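Local atomic coordinates of geobacter metallireducens SMUG1 (Geobacter metallireducens, PDB entry 5H9I), a protein that belongs to the SMUG1 group of the uracil DNA glycosylase superfamily and has an alpha/beta fold with a parallel four-stranded sheet at its core. Residues A138-L146 / L166-L174; P183-E194 / D205-P214. One frame throughout, in Å; residues are numbered along the deposited sequence.

Overall arrangement
Contact 1 closes before contact 2 opens along the chain, and their centres lie about 15 Å apart. Helix 160-181, which supplies one half of contact 1, leads directly into strand 185-189 of contact 2. Both reach the same parallel sheet, ordered 135-139, 55-59, 185-189, 207-211: contact 1 lies at the end of one outermost strand, and contact 2 pairs the other outermost strand with its neighbour. The two meet where Phe192 of contact 2 packs on Phe167 and Tyr140 of contact 1. Each also sends a residue to the bound xanthine, Asn139 from contact 1 and His213 from contact 2, so the pocket draws on residues at or just beyond the C-terminal ends of the two outermost strands.

Contact 1 of 2, residues A138-L146 / L166-L174; sequences ANYCPLLFL and LFAACDLAL. With XAN (xanthine), chain B.
The hydroxyl OH of Tyr140 donates to OD1 of Asp171 over 2.6 Å, the phenol arriving well above the carboxylate plane, 43° out of it. Arg196 of helix 191-201 ties both groups together, with a hydrogen bond to the same hydroxyl and a salt bridge to the same OD1; its positive charge probably polarises the pair. Tyrosine suits the place because it carries a polar tip at the end of a flat apolar body. Its CG stands anti to the backbone N (chi1 177°), which carries the ring out over Cys170 and across helix 160-181. One face is packed by CB of Cys170, 3.6 Å from the Tyr140 ring centroid, and Cys170 SG lies farther out above it as a sulfur-aromatic contact. The ring edge is turned to the face of Phe167 in an offset edge-to-face pair with planes 74° apart, while Leu174 closes in beside CD1.

In the alpha/beta fold of this superfamily, the contact fastens helix 160-181 to the loop that follows the outermost strand 135-139. A water bridges the two segments, donating to both Tyr140 O and Cys170 O. Beyond it the packing is apolar, and the branched Leu166 spreads over three partners: its CD1 lies against Cys141 SG and meets Leu143 CD1 at 4.0 Å, the two leucines sliding past each other in opposite directions, and its CD2 reaches Phe145 CZ at 3.8 Å.

At the strand end just before Tyr140, Asn139 faces the bound xanthine. Its amide offers both an acceptor and a donor: xanthine N1 donates to Asn139 OD1 over 2.7 Å, and Asn139 ND2 gives a bond of 2.6 Å to xanthine O2, so the paired bonds hold the amide and the purine in a fixed relation.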
loop_
_atom_site.group_PDB
_atom_site.type_symbol
_atom_site.label_atom_id
_atom_site.label_comp_id
_atom_site.label_asym_id
_atom_site.label_seq_id
_atom_site.Cartn_x
_atom_site.Cartn_y
_atom_site.Cartn_z
ATOM N N ALA A 138 2.266 -4.066 -1.150
ATOM C CA ALA A 138 2.746 -2.979 -0.329
ATOM C C ALA A 138 2.357 -1.647 -0.887
ATOM O O ALA A 138 1.976 -1.573 -2.036
ATOM C CB ALA A 138 4.267 -3.041 -0.255
ATOM N N ASN A 139 2.352 -0.585 -0.046
ATOM C CA ASN A 139 2.163 0.758 -0.604
ATOM C C ASN A 139 3.515 1.455 -0.722
ATOM O O ASN A 139 4.324 1.332 0.171
ATOM C CB ASN A 139 1.302 1.627 0.311
ATOM C CG ASN A 139 -0.121 1.602 -0.081
ATOM O OD1 ASN A 139 -0.484 1.376 -1.215
ATOM N ND2 ASN A 139 -0.995 1.664 0.972
ATOM N N TYR A 140 3.649 2.289 -1.715
ATOM C CA TYR A 140 4.809 3.140 -1.861
ATOM C C TYR A 140 4.890 4.147 -0.724
ATOM O O TYR A 140 5.962 4.332 -0.165
ATOM C CB TYR A 140 4.649 3.859 -3.183
ATOM C CG TYR A 140 5.758 4.876 -3.472
ATOM C CD1 TYR A 140 7.009 4.459 -3.727
ATOM C CD2 TYR A 140 5.508 6.242 -3.322
ATOM C CE1 TYR A 140 8.045 5.384 -3.926
ATOM C CE2 TYR A 140 6.484 7.145 -3.514
ATOM C CZ TYR A 140 7.711 6.721 -3.862
ATOM O OH TYR A 140 8.712 7.661 -4.044
ATOM N N CYS A 141 3.745 4.784 -0.420
ATOM C CA CYS A 141 3.687 5.830 0.625
ATOM C C CYS A 141 2.682 5.406 1.645
ATOM O O CYS A 141 1.580 5.112 1.316
ATOM C CB CYS A 141 3.334 7.148 -0.064
ATOM S SG CYS A 141 3.065 8.505 1.122
ATOM N N PRO A 142 3.098 5.309 2.894
ATOM C CA PRO A 142 2.147 4.874 3.922
ATOM C C PRO A 142 1.300 5.983 4.537
ATOM O O PRO A 142 0.414 5.664 5.335
ATOM C CB PRO A 142 3.053 4.308 4.965
ATOM C CG PRO A 142 4.242 5.176 4.914
ATOM C CD PRO A 142 4.489 5.381 3.426
ATOM N N LEU A 143 1.547 7.220 4.170
ATOM C CA LEU A 143 0.850 8.367 4.796
ATOM C C LEU A 143 -0.386 8.717 4.054
ATOM O O LEU A 143 -0.403 8.637 2.797
ATOM C CB LEU A 143 1.813 9.509 4.719
ATOM C CG LEU A 143 3.105 9.407 5.466
ATOM C CD1 LEU A 143 3.946 10.669 5.231
ATOM C CD2 LEU A 143 2.967 9.053 6.920
ATOM N N LEU A 144 -1.410 9.205 4.774
ATOM C CA LEU A 144 -2.614 9.810 4.196
ATOM C C LEU A 144 -2.558 11.354 4.490
ATOM O O LEU A 144 -2.181 11.692 5.578
ATOM C CB LEU A 144 -3.829 9.221 4.848
ATOM C CG LEU A 144 -5.160 9.617 4.293
ATOM C CD1 LEU A 144 -5.567 8.709 3.159
ATOM C CD2 LEU A 144 -6.277 9.638 5.301
ATOM N N PHE A 145 -2.765 12.176 3.464
ATOM C CA PHE A 145 -2.681 13.612 3.544
ATOM C C PHE A 145 -4.091 14.189 3.390
ATOM O O PHE A 145 -4.819 13.858 2.431
ATOM C CB PHE A 145 -1.742 14.115 2.430
ATOM C CG PHE A 145 -0.383 13.560 2.489
ATOM C CD1 PHE A 145 0.591 14.119 3.288
ATOM C CD2 PHE A 145 -0.056 12.532 1.638
ATOM C CE1 PHE A 145 1.878 13.613 3.311
ATOM C CE2 PHE A 145 1.236 11.992 1.675
ATOM C CZ PHE A 145 2.175 12.552 2.467
ATOM N N LEU A 146 -4.456 15.110 4.287
ATOM C CA LEU A 146 -5.758 15.787 4.185
ATOM C C LEU A 146 -5.622 17.315 4.256
ATOM O O LEU A 146 -4.747 17.801 4.928
ATOM C CB LEU A 146 -6.660 15.338 5.343
ATOM C CG LEU A 146 -6.864 13.851 5.616
ATOM C CD1 LEU A 146 -7.598 13.613 6.947
ATOM C CD2 LEU A 146 -7.566 13.150 4.481
ATOM N N LEU A 166 9.856 13.324 0.625
ATOM C CA LEU A 166 8.866 12.212 0.874
ATOM C C LEU A 166 9.258 11.087 -0.070
ATOM O O LEU A 166 9.430 9.913 0.338
ATOM C CB LEU A 166 7.457 12.670 0.632
ATOM C CG LEU A 166 6.377 11.555 0.611
ATOM C CD1 LEU A 166 6.242 10.910 1.967
ATOM C CD2 LEU A 166 5.060 12.084 0.075
ATOM N N PHE A 167 9.443 11.396 -1.343
ATOM C CA PHE A 167 9.755 10.390 -2.343
ATOM C C PHE A 167 11.129 9.788 -2.096
ATOM O O PHE A 167 11.360 8.586 -2.339
ATOM C CB PHE A 167 9.631 10.894 -3.790
ATOM C CG PHE A 167 8.191 11.183 -4.275
ATOM C CD1 PHE A 167 7.139 11.038 -3.515
ATOM C CD2 PHE A 167 7.997 11.609 -5.562
ATOM C CE1 PHE A 167 5.860 11.357 -3.910
ATOM C CE2 PHE A 167 6.723 11.879 -6.007
ATOM C CZ PHE A 167 5.663 11.749 -5.196
ATOM N N ALA A 168 12.091 10.577 -1.602
ATOM C CA ALA A 168 13.382 10.011 -1.282
ATOM C C ALA A 168 13.268 8.913 -0.223
ATOM O O ALA A 168 13.882 7.846 -0.428
ATOM C CB ALA A 168 14.356 11.026 -0.744
ATOM N N ALA A 169 12.464 9.160 0.803
ATOM C CA ALA A 169 12.284 8.199 1.894
ATOM C C ALA A 169 11.520 6.895 1.352
ATOM O O ALA A 169 11.923 5.786 1.656
ATOM C CB ALA A 169 11.529 8.790 3.035
ATOM N N CYS A 170 10.433 7.154 0.607
ATOM C CA CYS A 170 9.654 6.061 0.033
ATOM C C CYS A 170 10.414 5.245 -0.977
ATOM O O CYS A 170 10.358 3.990 -1.037
ATOM C CB CYS A 170 8.339 6.594 -0.525
ATOM S SG CYS A 170 7.234 7.282 0.737
ATOM N N ASP A 171 11.248 5.920 -1.804
ATOM C CA ASP A 171 12.103 5.161 -2.756
ATOM C C ASP A 171 13.108 4.217 -2.054
ATOM O O ASP A 171 13.327 3.101 -2.487
ATOM C CB ASP A 171 12.938 6.173 -3.627
ATOM C CG ASP A 171 12.153 6.934 -4.669
ATOM O OD1 ASP A 171 10.939 6.715 -4.888
ATOM O OD2 ASP A 171 12.800 7.937 -5.224
ATOM N N LEU A 172 13.693 4.763 -0.976
ATOM C CA LEU A 172 14.638 3.963 -0.222
ATOM C C LEU A 172 13.942 2.685 0.405
ATOM O O LEU A 172 14.464 1.580 0.290
ATOM C CB LEU A 172 15.265 4.775 0.904
ATOM C CG LEU A 172 16.092 4.019 1.976
ATOM C CD1 LEU A 172 17.234 3.282 1.305
ATOM C CD2 LEU A 172 16.551 5.022 3.011
ATOM N N ALA A 173 12.727 2.924 0.931
ATOM C CA ALA A 173 12.001 1.784 1.539
ATOM C C ALA A 173 11.673 0.771 0.438
ATOM O O ALA A 173 11.672 -0.425 0.658
ATOM C CB ALA A 173 10.749 2.260 2.249
ATOM N N LEU A 174 11.280 1.244 -0.748
ATOM C CA LEU A 174 10.948 0.348 -1.814
ATOM C C LEU A 174 12.145 -0.500 -2.325
ATOM O O LEU A 174 12.058 -1.661 -2.530
ATOM C CB LEU A 174 10.254 1.082 -3.009
ATOM C CG LEU A 174 9.831 0.281 -4.182
ATOM C CD1 LEU A 174 8.924 -0.902 -3.839
ATOM C CD2 LEU A 174 9.181 1.258 -5.227
HETATM N N9 XAN B . -7.085 2.032 -1.879
HETATM C C4 XAN B . -5.821 1.849 -1.614
HETATM N N3 XAN B . -5.144 1.267 -0.629
HETATM C C2 XAN B . -3.887 1.253 -0.655
HETATM O O2 XAN B . -3.297 0.767 0.276
HETATM N N1 XAN B . -3.169 1.740 -1.678
HETATM C C6 XAN B . -3.705 2.309 -2.714
HETATM O O6 XAN B . -3.054 2.816 -3.635
HETATM C C5 XAN B . -5.096 2.428 -2.711
HETATM N N7 XAN B . -5.968 2.939 -3.568
HETATM C C8 XAN B . -7.168 2.695 -3.067
HETATM O O HOH W 1 8.085 2.548 -0.255
#

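Contact 2 of 2, residues P183-E194 / D205-P214; sequences PRVVIGVGAFAE and DVEVGRIIHP. With XAN (xanthine), chain B.
Val189 meets the residues beyond the neighbouring strand at about right angles: its CG1, anti to the backbone N, presses on Pro214 CD at 3.6 Å and also touches CD2 of His213. Pro214 CD in turn lies over one face of the imidazole, toward its rim, and Val189 O approaches the ring's edge; together they probably help to set the ring. His213 NE2 donates to N7 of the bound xanthine over 3.0 Å, a bent bond (N-H...N angle 137°), with N7 in the imidazole plane. The ring's other nitrogen, ND1, is bonded to Ser215 N.

Farther back on the same face of the sheet, Ile187 and Ile211 approach at a slant, with CG2 of each 3.9 Å apart. Beta-branched residues suit this buried layer, where Ile187 also packs on Leu233 of helix 219-235.

On the opposite face the aliphatic part of Arg210 crosses Glu194 at a slant, with Glu194 OE2 3.5 Å from Arg210 CB. Their carboxylate and guanidinium planes are 51° apart and Glu194 OE2 stays 4.3 Å from Arg210 NE, too far for a salt bridge; Glu194 OE1 is bonded to His198 instead. Gly188, with no side chain, lets the backbone at Glu194 N pack close over the strand. Gly190, the N-cap, has a positive phi of 95° that favours glycine.

Six backbone hydrogen bonds alternate along the parallel pair and its ends, from Glu207 N to Arg184 O at 3.1 Å up to Gly190 N to Ile211 O at 3.0 Å. With helix 191-201 linking them, strands 185-189 and 207-211 make a beta-alpha-beta crossover, its far end delivering His213 to the xanthine pocket.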
loop_
_atom_site.group_PDB
_atom_site.type_symbol
_atom_site.label_atom_id
_atom_site.label_comp_id
_atom_site.label_asym_id
_atom_site.label_seq_id
_atom_site.Cartn_x
_atom_site.Cartn_y
_atom_site.Cartn_z
ATOM N N PRO A 183 11.854 -9.980 -5.760
ATOM C CA PRO A 183 10.940 -10.342 -6.794
ATOM C C PRO A 183 11.557 -10.244 -8.200
ATOM O O PRO A 183 12.507 -9.465 -8.361
ATOM C CB PRO A 183 9.849 -9.235 -6.682
ATOM C CG PRO A 183 10.628 -8.070 -6.098
ATOM C CD PRO A 183 11.635 -8.646 -5.147
ATOM N N ARG A 184 11.000 -10.973 -9.140
ATOM C CA ARG A 184 11.298 -10.861 -10.541
ATOM C C ARG A 184 10.553 -9.670 -11.185
ATOM O O ARG A 184 11.062 -9.109 -12.062
ATOM C CB ARG A 184 10.930 -12.207 -11.193
ATOM C CG ARG A 184 11.039 -12.367 -12.686
ATOM C CD ARG A 184 10.524 -13.736 -13.174
ATOM N NE ARG A 184 9.076 -13.973 -13.032
ATOM C CZ ARG A 184 8.127 -13.578 -13.875
ATOM N NH1 ARG A 184 8.409 -12.879 -14.971
ATOM N NH2 ARG A 184 6.889 -13.869 -13.613
ATOM N N VAL A 185 9.350 -9.342 -10.707
ATOM C CA VAL A 185 8.510 -8.343 -11.297
ATOM C C VAL A 185 7.874 -7.487 -10.186
ATOM O O VAL A 185 7.474 -8.086 -9.173
ATOM C CB VAL A 185 7.383 -8.974 -12.138
ATOM C CG1 VAL A 185 6.627 -7.959 -12.907
ATOM C CG2 VAL A 185 7.918 -10.032 -13.062
ATOM N N VAL A 186 7.871 -6.196 -10.400
ATOM C CA VAL A 186 7.210 -5.237 -9.511
ATOM C C VAL A 186 6.122 -4.611 -10.289
ATOM O O VAL A 186 6.369 -4.073 -11.404
ATOM C CB VAL A 186 8.188 -4.250 -8.956
ATOM C CG1 VAL A 186 7.558 -3.181 -8.145
ATOM C CG2 VAL A 186 9.312 -4.980 -8.152
ATOM N N ILE A 187 4.905 -4.587 -9.783
ATOM C CA ILE A 187 3.752 -4.144 -10.533
ATOM C C ILE A 187 3.144 -2.968 -9.781
ATOM O O ILE A 187 2.611 -3.188 -8.661
ATOM C CB ILE A 187 2.702 -5.275 -10.665
ATOM C CG1 ILE A 187 3.309 -6.520 -11.308
ATOM C CG2 ILE A 187 1.443 -4.773 -11.360
ATOM C CD1 ILE A 187 2.489 -7.722 -11.457
ATOM N N GLY A 188 3.118 -1.796 -10.396
ATOM C CA GLY A 188 2.384 -0.689 -9.866
ATOM C C GLY A 188 0.884 -0.894 -10.042
ATOM O O GLY A 188 0.442 -1.222 -11.159
ATOM N N VAL A 189 0.147 -0.610 -9.002
ATOM C CA VAL A 189 -1.336 -0.609 -9.125
ATOM C C VAL A 189 -1.698 0.860 -9.370
ATOM O O VAL A 189 -1.700 1.703 -8.474
ATOM C CB VAL A 189 -1.982 -1.155 -7.894
ATOM C CG1 VAL A 189 -3.518 -1.142 -8.048
ATOM C CG2 VAL A 189 -1.446 -2.535 -7.558
ATOM N N GLY A 190 -1.955 1.115 -10.649
ATOM C CA GLY A 190 -2.189 2.525 -11.121
ATOM C C GLY A 190 -0.949 3.154 -11.643
ATOM O O GLY A 190 0.190 2.704 -11.432
ATOM N N ALA A 191 -1.153 4.242 -12.360
ATOM C CA ALA A 191 -0.041 4.924 -13.033
ATOM C C ALA A 191 0.943 5.588 -12.124
ATOM O O ALA A 191 2.140 5.615 -12.450
ATOM C CB ALA A 191 -0.681 6.023 -13.978
ATOM N N PHE A 192 0.480 6.207 -11.041
ATOM C CA PHE A 192 1.402 6.884 -10.120
ATOM C C PHE A 192 2.364 5.862 -9.492
ATOM O O PHE A 192 3.583 6.048 -9.481
ATOM C CB PHE A 192 0.727 7.706 -9.048
ATOM C CG PHE A 192 1.624 8.057 -7.904
ATOM C CD1 PHE A 192 2.321 9.277 -7.872
ATOM C CD2 PHE A 192 1.779 7.112 -6.795
ATOM C CE1 PHE A 192 3.141 9.546 -6.764
ATOM C CE2 PHE A 192 2.520 7.328 -5.728
ATOM C CZ PHE A 192 3.221 8.590 -5.694
ATOM N N ALA A 193 1.793 4.781 -8.986
ATOM C CA ALA A 193 2.655 3.769 -8.402
ATOM C C ALA A 193 3.584 3.208 -9.412
ATOM O O ALA A 193 4.740 3.019 -9.101
ATOM C CB ALA A 193 1.827 2.656 -7.727
ATOM N N GLU A 194 3.170 2.924 -10.614
ATOM C CA GLU A 194 4.034 2.404 -11.666
ATOM C C GLU A 194 5.208 3.386 -11.867
ATOM O O GLU A 194 6.327 2.926 -11.962
ATOM C CB GLU A 194 3.372 2.150 -12.971
ATOM C CG GLU A 194 4.300 1.525 -13.992
ATOM C CD GLU A 194 3.864 1.726 -15.411
ATOM O OE1 GLU A 194 4.490 1.016 -16.237
ATOM O OE2 GLU A 194 2.882 2.394 -15.694
ATOM N N ASP A 205 17.714 -5.652 -11.060
ATOM C CA ASP A 205 17.379 -6.746 -11.934
ATOM C C ASP A 205 15.907 -7.194 -11.749
ATOM O O ASP A 205 15.626 -8.301 -11.280
ATOM C CB ASP A 205 18.337 -7.865 -11.674
ATOM C CG ASP A 205 18.278 -8.923 -12.781
ATOM O OD1 ASP A 205 17.693 -8.729 -13.865
ATOM O OD2 ASP A 205 18.883 -9.973 -12.521
ATOM N N VAL A 206 14.963 -6.307 -12.062
ATOM C CA VAL A 206 13.521 -6.539 -11.907
ATOM C C VAL A 206 12.830 -5.921 -13.084
ATOM O O VAL A 206 13.319 -4.951 -13.591
ATOM C CB VAL A 206 12.831 -5.885 -10.689
ATOM C CG1 VAL A 206 13.173 -6.529 -9.441
ATOM C CG2 VAL A 206 13.082 -4.402 -10.610
ATOM N N GLU A 207 11.706 -6.462 -13.532
ATOM C CA GLU A 207 10.903 -5.836 -14.482
ATOM C C GLU A 207 9.877 -5.033 -13.720
ATOM O O GLU A 207 9.430 -5.478 -12.643
ATOM C CB GLU A 207 10.185 -6.892 -15.362
ATOM C CG GLU A 207 11.115 -7.724 -16.212
ATOM C CD GLU A 207 12.040 -6.925 -17.167
ATOM O OE1 GLU A 207 11.642 -5.844 -17.768
ATOM O OE2 GLU A 207 13.202 -7.377 -17.255
ATOM N N VAL A 208 9.402 -3.959 -14.276
ATOM C CA VAL A 208 8.355 -3.152 -13.722
ATOM C C VAL A 208 7.218 -3.027 -14.726
ATOM O O VAL A 208 7.450 -2.736 -15.931
ATOM C CB VAL A 208 8.815 -1.776 -13.305
ATOM C CG1 VAL A 208 7.646 -0.858 -12.913
ATOM C CG2 VAL A 208 9.896 -1.853 -12.258
ATOM N N GLY A 209 5.989 -3.229 -14.265
ATOM C CA GLY A 209 4.788 -3.121 -15.039
ATOM C C GLY A 209 3.669 -2.508 -14.199
ATOM O O GLY A 209 3.887 -1.908 -13.122
ATOM N N ARG A 210 2.484 -2.510 -14.777
ATOM C CA ARG A 210 1.332 -1.807 -14.258
ATOM C C ARG A 210 0.112 -2.687 -14.425
ATOM O O ARG A 210 -0.003 -3.333 -15.395
ATOM C CB ARG A 210 1.093 -0.490 -15.058
ATOM C CG ARG A 210 -0.183 0.268 -14.658
ATOM C CD ARG A 210 -0.631 1.505 -15.471
ATOM N NE ARG A 210 -1.060 1.284 -16.876
ATOM C CZ ARG A 210 -2.289 0.976 -17.372
ATOM N NH1 ARG A 210 -2.390 0.866 -18.685
ATOM N NH2 ARG A 210 -3.435 0.792 -16.658
ATOM N N ILE A 211 -0.784 -2.663 -13.453
ATOM C CA ILE A 211 -2.138 -3.037 -13.693
ATOM C C ILE A 211 -3.092 -1.845 -13.442
ATOM O O ILE A 211 -2.779 -0.902 -12.685
ATOM C CB ILE A 211 -2.604 -4.233 -12.837
ATOM C CG1 ILE A 211 -2.567 -3.936 -11.370
ATOM C CG2 ILE A 211 -1.875 -5.527 -13.318
ATOM C CD1 ILE A 211 -3.272 -5.007 -10.517
ATOM N N ILE A 212 -4.256 -1.939 -14.061
ATOM C CA ILE A 212 -5.302 -0.930 -13.829
ATOM C C ILE A 212 -5.560 -0.851 -12.302
ATOM O O ILE A 212 -5.676 -1.878 -11.623
ATOM C CB ILE A 212 -6.550 -1.324 -14.639
ATOM C CG1 ILE A 212 -7.633 -0.344 -14.467
ATOM C CG2 ILE A 212 -6.934 -2.739 -14.390
ATOM C CD1 ILE A 212 -8.749 -0.620 -15.543
ATOM N N HIS A 213 -5.826 0.356 -11.838
ATOM C CA HIS A 213 -6.234 0.535 -10.455
ATOM C C HIS A 213 -7.706 0.173 -10.298
ATOM O O HIS A 213 -8.523 0.446 -11.182
ATOM C CB HIS A 213 -6.005 1.979 -10.082
ATOM C CG HIS A 213 -6.115 2.236 -8.631
ATOM N ND1 HIS A 213 -7.331 2.246 -7.982
ATOM C CD2 HIS A 213 -5.166 2.448 -7.694
ATOM C CE1 HIS A 213 -7.119 2.477 -6.699
ATOM N NE2 HIS A 213 -5.835 2.644 -6.521
ATOM N N PRO A 214 -8.067 -0.463 -9.201
ATOM C CA PRO A 214 -9.436 -0.988 -9.012
ATOM C C PRO A 214 -10.492 0.068 -8.649
ATOM O O PRO A 214 -11.633 -0.388 -8.536
ATOM C CB PRO A 214 -9.244 -2.060 -7.894
ATOM C CG PRO A 214 -8.096 -1.568 -7.088
ATOM C CD PRO A 214 -7.156 -1.028 -8.134
HETATM N N9 XAN B . -7.085 2.032 -1.879
HETATM C C4 XAN B . -5.821 1.849 -1.614
HETATM N N3 XAN B . -5.144 1.267 -0.629
HETATM C C2 XAN B . -3.887 1.253 -0.655
HETATM O O2 XAN B . -3.297 0.767 0.276
HETATM N N1 XAN B . -3.169 1.740 -1.678
HETATM C C6 XAN B . -3.705 2.309 -2.714
HETATM O O6 XAN B . -3.054 2.816 -3.635
HETATM C C5 XAN B . -5.096 2.428 -2.711
HETATM N N7 XAN B . -5.968 2.939 -3.568
HETATM C C8 XAN B . -7.168 2.695 -3.067
#